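Local coordinates for protein histidine acid phosphatase (Bifidobacterium longum subsp. infantis, PDB 6RXD) that probably removes phosphate groups from inositol polyphosphates such as phytate, and from 2,3-bisphosphoglycerate, as a histidine acid phosphatase of the MINPP1 subfamily, at residues Y38-A43 with T394-H399; D377-I382 with V446-Y451. All blocks are in the same frame, centred on the assembly; numbering follows the deposited sequence.

Contact 1 of 2, residues Y38-A43 with T394-H399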
loop_
_atom_site.group_PDB
_atom_site.type_symbol
_atom_site.label_atom_id
_atom_site.label_comp_id
_atom_site.label_asym_id
_atom_site.label_seq_id
_atom_site.Cartn_x
_atom_site.Cartn_y
_atom_site.Cartn_z
ATOM N N TYR A 38 11.919 21.763 -7.005
ATOM C CA TYR A 38 10.669 21.011 -7.027
ATOM C C TYR A 38 10.789 19.759 -6.179
ATOM O O TYR A 38 11.880 19.207 -6.030
ATOM C CB TYR A 38 10.316 20.643 -8.484
ATOM C CG TYR A 38 8.987 19.934 -8.650
ATOM C CD1 TYR A 38 7.780 20.623 -8.500
ATOM C CD2 TYR A 38 8.936 18.580 -8.973
ATOM C CE1 TYR A 38 6.554 19.967 -8.646
ATOM C CE2 TYR A 38 7.726 17.925 -9.129
ATOM C CZ TYR A 38 6.547 18.611 -8.958
ATOM O OH TYR A 38 5.350 17.930 -9.111
ATOM N N THR A 39 9.675 19.310 -5.614
ATOM C CA THR A 39 9.645 17.970 -5.031
ATOM C C THR A 39 8.285 17.335 -5.273
ATOM O O THR A 39 7.309 18.040 -5.505
ATOM C CB THR A 39 9.975 17.992 -3.527
ATOM O OG1 THR A 39 10.138 16.647 -3.051
ATOM C CG2 THR A 39 8.872 18.696 -2.724
ATOM N N GLU A 40 8.202 16.008 -5.243
ATOM C CA GLU A 40 6.904 15.374 -5.459
ATOM C C GLU A 40 6.865 13.984 -4.865
ATOM O O GLU A 40 7.899 13.403 -4.555
ATOM C CB GLU A 40 6.564 15.305 -6.946
ATOM C CG GLU A 40 7.543 14.489 -7.753
ATOM C CD GLU A 40 7.125 14.361 -9.189
ATOM O OE1 GLU A 40 5.906 14.309 -9.462
ATOM O OE2 GLU A 40 8.021 14.329 -10.058
ATOM N N SER A 41 5.658 13.459 -4.713
ATOM C CA SER A 41 5.492 12.188 -4.024
ATOM C C SER A 41 4.268 11.441 -4.505
ATOM O O SER A 41 3.339 12.026 -5.069
ATOM C CB SER A 41 5.340 12.441 -2.527
ATOM O OG SER A 41 4.074 13.014 -2.272
ATOM N N MET A 42 4.265 10.134 -4.281
ATOM C CA MET A 42 3.008 9.401 -4.263
ATOM C C MET A 42 3.118 8.432 -3.103
ATOM O O MET A 42 4.118 7.718 -2.968
ATOM C CB MET A 42 2.757 8.654 -5.579
ATOM C CG MET A 42 1.390 7.949 -5.645
ATOM S SD MET A 42 1.343 6.319 -4.837
ATOM C CE MET A 42 2.389 5.353 -5.940
ATOM N N ALA A 43 2.092 8.415 -2.264
ATOM C CA ALA A 43 2.070 7.554 -1.091
ATOM C C ALA A 43 0.783 6.767 -1.032
ATOM O O ALA A 43 -0.296 7.286 -1.335
ATOM C CB ALA A 43 2.218 8.392 0.188
ATOM N N THR A 394 4.061 18.459 -5.647
ATOM C CA THR A 394 2.820 17.739 -5.861
ATOM C C THR A 394 2.862 16.535 -4.943
ATOM O O THR A 394 3.735 15.678 -5.096
ATOM C CB THR A 394 2.677 17.290 -7.326
ATOM O OG1 THR A 394 2.817 18.431 -8.188
ATOM C CG2 THR A 394 1.314 16.657 -7.558
ATOM N N PHE A 395 1.953 16.498 -3.966
ATOM C CA PHE A 395 1.880 15.396 -3.004
ATOM C C PHE A 395 0.623 14.575 -3.290
ATOM O O PHE A 395 -0.499 15.086 -3.192
ATOM C CB PHE A 395 1.833 15.931 -1.565
ATOM C CG PHE A 395 3.061 16.710 -1.150
ATOM C CD1 PHE A 395 4.333 16.186 -1.331
ATOM C CD2 PHE A 395 2.932 17.963 -0.571
ATOM C CE1 PHE A 395 5.466 16.907 -0.932
ATOM C CE2 PHE A 395 4.051 18.692 -0.175
ATOM C CZ PHE A 395 5.322 18.160 -0.352
ATOM N N ARG A 396 0.812 13.306 -3.654
ATOM C CA ARG A 396 -0.286 12.451 -4.117
ATOM C C ARG A 396 -0.512 11.296 -3.157
ATOM O O ARG A 396 0.449 10.759 -2.596
ATOM C CB ARG A 396 0.045 11.845 -5.488
ATOM C CG ARG A 396 0.404 12.831 -6.596
ATOM C CD ARG A 396 1.006 12.058 -7.748
ATOM N NE ARG A 396 1.436 12.901 -8.870
ATOM C CZ ARG A 396 2.642 13.446 -8.977
ATOM N NH1 ARG A 396 3.548 13.258 -8.025
ATOM N NH2 ARG A 396 2.945 14.183 -10.043
ATOM N N PHE A 397 -1.779 10.904 -3.005
ATOM C CA PHE A 397 -2.176 9.871 -2.046
ATOM C C PHE A 397 -3.093 8.860 -2.699
ATOM O O PHE A 397 -4.082 9.226 -3.328
ATOM C CB PHE A 397 -2.836 10.522 -0.823
ATOM C CG PHE A 397 -1.914 11.462 -0.122
ATOM C CD1 PHE A 397 -1.108 11.013 0.911
ATOM C CD2 PHE A 397 -1.761 12.771 -0.581
ATOM C CE1 PHE A 397 -0.204 11.857 1.523
ATOM C CE2 PHE A 397 -0.856 13.626 0.020
ATOM C CZ PHE A 397 -0.074 13.176 1.069
ATOM N N ALA A 398 -2.743 7.582 -2.575
ATOM C CA ALA A 398 -3.403 6.549 -3.357
ATOM C C ALA A 398 -3.357 5.193 -2.658
ATOM O O ALA A 398 -3.584 5.109 -1.456
ATOM C CB ALA A 398 -2.784 6.478 -4.770
ATOM N N HIS A 399 -3.039 4.140 -3.405
ATOM C CA HIS A 399 -3.328 2.771 -2.965
ATOM C C HIS A 399 -2.232 1.765 -3.265
ATOM O O HIS A 399 -1.321 2.032 -4.049
ATOM C CB HIS A 399 -4.620 2.313 -3.649
ATOM C CG HIS A 399 -5.730 3.297 -3.504
ATOM N ND1 HIS A 399 -6.640 3.238 -2.474
ATOM C CD2 HIS A 399 -6.034 4.406 -4.222
ATOM C CE1 HIS A 399 -7.470 4.266 -2.568
ATOM N NE2 HIS A 399 -7.123 4.987 -3.619
HETATM O O HOH W 1 2.391 11.663 -0.919
#
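Glu40 and Arg396 lie on the same face of two parallel neighbouring strands and form a salt bridge. Arg396 comes end-on, with NH1 and NH2 both bonded to Glu40 OE1, each at 3.0 Å. Its chain is extended from CG to NE (chi3 -178°), which carries the guanidinium out to Glu40. The carboxylate and guanidinium planes are turned 38° apart. Arg396 NH1 also donates to Ser41 O (3.2 Å); its backbone N meets the opposite face of that carbonyl. Thr394 CG2 covers one guanidinium face. Asp377 gives NH2 a second acidic partner. A leucine in place of Arg396 has no guanidinium and would probably leave the buried Glu40 carboxylate, and Asp377, without a positive mate. Tyr38 OH and Thr394 OG1 share a 2.7 Å hydrogen bond. On the other face, a water links Ser41 OG to Arg396 O, while Phe395 turns its ring edge, at CD1, to Ser41 OG (3.3 Å). The backbone ladder runs from Thr394 N and Thr39 O to Ala398 N and Ala43 O (2.8 Å). Strand 445-453 pairs with the other edge of strand 34-44, and strand 132-137 with that of 391-398. Helix 372-386 packs over Glu40 and Arg396.

Contact 2 of 2, residues D377-I382 with V446-Y451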
loop_
_atom_site.group_PDB
_atom_site.type_symbol
_atom_site.label_atom_id
_atom_site.label_comp_id
_atom_site.label_asym_id
_atom_site.label_seq_id
_atom_site.Cartn_x
_atom_site.Cartn_y
_atom_site.Cartn_z
ATOM N N ASP A 377 3.062 11.584 -15.282
ATOM C CA ASP A 377 2.793 12.790 -14.504
ATOM C C ASP A 377 3.962 13.166 -13.596
ATOM O O ASP A 377 4.185 14.353 -13.324
ATOM C CB ASP A 377 1.525 12.645 -13.657
ATOM C CG ASP A 377 0.928 13.986 -13.294
ATOM O OD1 ASP A 377 0.606 14.752 -14.227
ATOM O OD2 ASP A 377 0.809 14.297 -12.088
ATOM N N PHE A 378 4.698 12.164 -13.123
ATOM C CA PHE A 378 5.896 12.426 -12.317
ATOM C C PHE A 378 6.871 13.275 -13.123
ATOM O O PHE A 378 7.507 14.187 -12.593
ATOM C CB PHE A 378 6.565 11.124 -11.847
ATOM C CG PHE A 378 6.309 10.790 -10.397
ATOM C CD1 PHE A 378 7.358 10.783 -9.477
ATOM C CD2 PHE A 378 5.028 10.498 -9.952
ATOM C CE1 PHE A 378 7.138 10.477 -8.135
ATOM C CE2 PHE A 378 4.791 10.187 -8.604
ATOM C CZ PHE A 378 5.850 10.180 -7.700
ATOM N N LEU A 379 6.971 12.999 -14.416
ATOM C CA LEU A 379 7.890 13.750 -15.267
ATOM C C LEU A 379 7.260 15.061 -15.724
ATOM O O LEU A 379 7.917 16.105 -15.753
ATOM C CB LEU A 379 8.314 12.901 -16.470
ATOM C CG LEU A 379 9.158 11.682 -16.076
ATOM C CD1 LEU A 379 9.201 10.655 -17.201
ATOM C CD2 LEU A 379 10.575 12.090 -15.664
ATOM N N ASN A 380 5.976 15.009 -16.070
ATOM C CA ASN A 380 5.293 16.192 -16.596
ATOM C C ASN A 380 5.198 17.340 -15.596
ATOM O O ASN A 380 5.258 18.505 -15.983
ATOM C CB ASN A 380 3.893 15.836 -17.100
ATOM C CG ASN A 380 3.913 15.103 -18.428
ATOM O OD1 ASN A 380 4.897 15.158 -19.164
ATOM N ND2 ASN A 380 2.818 14.412 -18.743
ATOM N N THR A 381 5.013 17.021 -14.320
ATOM C CA THR A 381 4.926 18.069 -13.309
ATOM C C THR A 381 6.294 18.699 -13.042
ATOM O O THR A 381 6.376 19.865 -12.641
ATOM C CB THR A 381 4.274 17.591 -11.981
ATOM O OG1 THR A 381 5.039 16.521 -11.426
ATOM C CG2 THR A 381 2.836 17.137 -12.194
ATOM N N ILE A 382 7.365 17.939 -13.259
ATOM C CA ILE A 382 8.698 18.523 -13.198
ATOM C C ILE A 382 8.835 19.521 -14.347
ATOM O O ILE A 382 9.248 20.662 -14.134
ATOM C CB ILE A 382 9.811 17.463 -13.284
ATOM C CG1 ILE A 382 9.780 16.566 -12.051
ATOM C CG2 ILE A 382 11.186 18.132 -13.390
ATOM C CD1 ILE A 382 10.704 15.331 -12.173
ATOM N N VAL A 446 6.951 6.961 -2.780
ATOM C CA VAL A 446 8.086 7.322 -3.602
ATOM C C VAL A 446 8.129 8.839 -3.623
ATOM O O VAL A 446 7.100 9.480 -3.810
ATOM C CB VAL A 446 7.916 6.788 -5.039
ATOM C CG1 VAL A 446 8.978 7.385 -5.968
ATOM C CG2 VAL A 446 7.975 5.240 -5.046
ATOM N N GLN A 447 9.306 9.413 -3.402
ATOM C CA GLN A 447 9.468 10.866 -3.468
ATOM C C GLN A 447 10.640 11.204 -4.385
ATOM O O GLN A 447 11.667 10.514 -4.371
ATOM C CB GLN A 447 9.718 11.429 -2.067
ATOM C CG GLN A 447 8.571 11.162 -1.080
ATOM C CD GLN A 447 8.758 11.873 0.233
ATOM O OE1 GLN A 447 9.138 13.046 0.272
ATOM N NE2 GLN A 447 8.489 11.168 1.325
ATOM N N TRP A 448 10.495 12.251 -5.192
ATOM C CA TRP A 448 11.616 12.718 -6.009
ATOM C C TRP A 448 11.908 14.152 -5.639
ATOM O O TRP A 448 10.975 14.959 -5.516
ATOM C CB TRP A 448 11.270 12.703 -7.499
ATOM C CG TRP A 448 11.144 11.352 -8.144
ATOM C CD1 TRP A 448 11.260 10.127 -7.550
ATOM C CD2 TRP A 448 10.860 11.108 -9.523
ATOM N NE1 TRP A 448 11.062 9.133 -8.486
ATOM C CE2 TRP A 448 10.815 9.713 -9.704
ATOM C CE3 TRP A 448 10.647 11.943 -10.624
ATOM C CZ2 TRP A 448 10.555 9.124 -10.950
ATOM C CZ3 TRP A 448 10.386 11.364 -11.862
ATOM C CH2 TRP A 448 10.352 9.966 -12.011
ATOM N N ASP A 449 13.193 14.476 -5.503
ATOM C CA ASP A 449 13.628 15.861 -5.325
ATOM C C ASP A 449 14.306 16.343 -6.596
ATOM O O ASP A 449 15.081 15.603 -7.198
ATOM C CB ASP A 449 14.627 15.965 -4.173
ATOM C CG ASP A 449 14.037 15.541 -2.849
ATOM O OD1 ASP A 449 12.833 15.766 -2.630
ATOM O OD2 ASP A 449 14.776 14.968 -2.025
ATOM N N VAL A 450 14.029 17.588 -6.990
ATOM C CA VAL A 450 14.601 18.126 -8.217
ATOM C C VAL A 450 15.333 19.422 -7.926
ATOM O O VAL A 450 14.771 20.339 -7.322
ATOM C CB VAL A 450 13.513 18.393 -9.283
ATOM C CG1 VAL A 450 14.146 18.865 -10.597
ATOM C CG2 VAL A 450 12.684 17.142 -9.516
ATOM N N TYR A 451 16.592 19.483 -8.342
ATOM C CA TYR A 451 17.406 20.673 -8.142
ATOM C C TYR A 451 17.852 21.206 -9.498
ATOM O O TYR A 451 17.804 20.492 -10.505
ATOM C CB TYR A 451 18.646 20.336 -7.312
ATOM C CG TYR A 451 18.462 20.207 -5.808
ATOM C CD1 TYR A 451 19.349 20.824 -4.940
ATOM C CD2 TYR A 451 17.425 19.462 -5.257
ATOM C CE1 TYR A 451 19.223 20.697 -3.568
ATOM C CE2 TYR A 451 17.289 19.336 -3.872
ATOM C CZ TYR A 451 18.191 19.951 -3.044
ATOM O OH TYR A 451 18.069 19.830 -1.675
#
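Phe378 pushes the edge of its ring into the face of the Trp448 indole. The pair is a T-shaped (edge-to-face) stack. The centroids of the Phe378 ring and the Trp448 six-membered ring are 4.8 Å apart, and the planes stand at 78°. Phe378 CD1 is the leading atom. It lies over the centre of the indole, 3.5 Å from Trp448 CD2. Phe378 CB sits over the same six-membered ring and adds a CH-pi contact. The indole face therefore receives both the root and the edge of one phenylalanine. Two residues before Trp448 in the strand, Val446 CG1 touches Phe378 CE1 at 4.2 Å.

Two aliphatic side chains close on the rim of the indole. Leu379 CD2 meets Trp448 CZ3 at 3.9 Å. Ile382 CD1 comes in the indole plane, 3.7 Å from Trp448 CE3. The Ile382 chain is extended at its second torsion (chi2 170°), which carries CD1 forward between Trp448 and Val450. There it also touches Val450 CG2, at 3.8 Å. Ile382 is thus a bump in the notch between the indole edge and the valine methyls. Trp448 in turn is the bump received by Phe378, Leu379 and Ile382, which are spaced along one side of the helix.

Met470 and Val468 of strand 467-472 also touch Trp448, and Phe406 meets Phe378. The helix and strand axes run 10.9 Å apart at an angle of 27°. This is apolar helix-on-sheet packing, of the kind found in alpha/beta folds such as the phosphatase domain of this family.

Contacts 1 and 2 have centres about 9 Å apart and share one mixed sheet. Strand 34-44 is the go-between: it pairs with 391-398 on one side and with 445-453 on the other. Tyr38 O takes a probable hydrogen bond from Val450 N (2.9 Å). Helix 372-386 of contact 2 leads in the chain to strand 391-398 of contact 1. It adds a probable hydrogen bond between Thr381 OG1 and Tyr38 OH (2.7 Å). Contact 1 points to the probable active site. Strand 34-44 runs into the family's RHG signature, and His399 opens an HAE motif and touches His45. In contact 2 the helix covers the face of that sheet that carries Glu40 and Arg396.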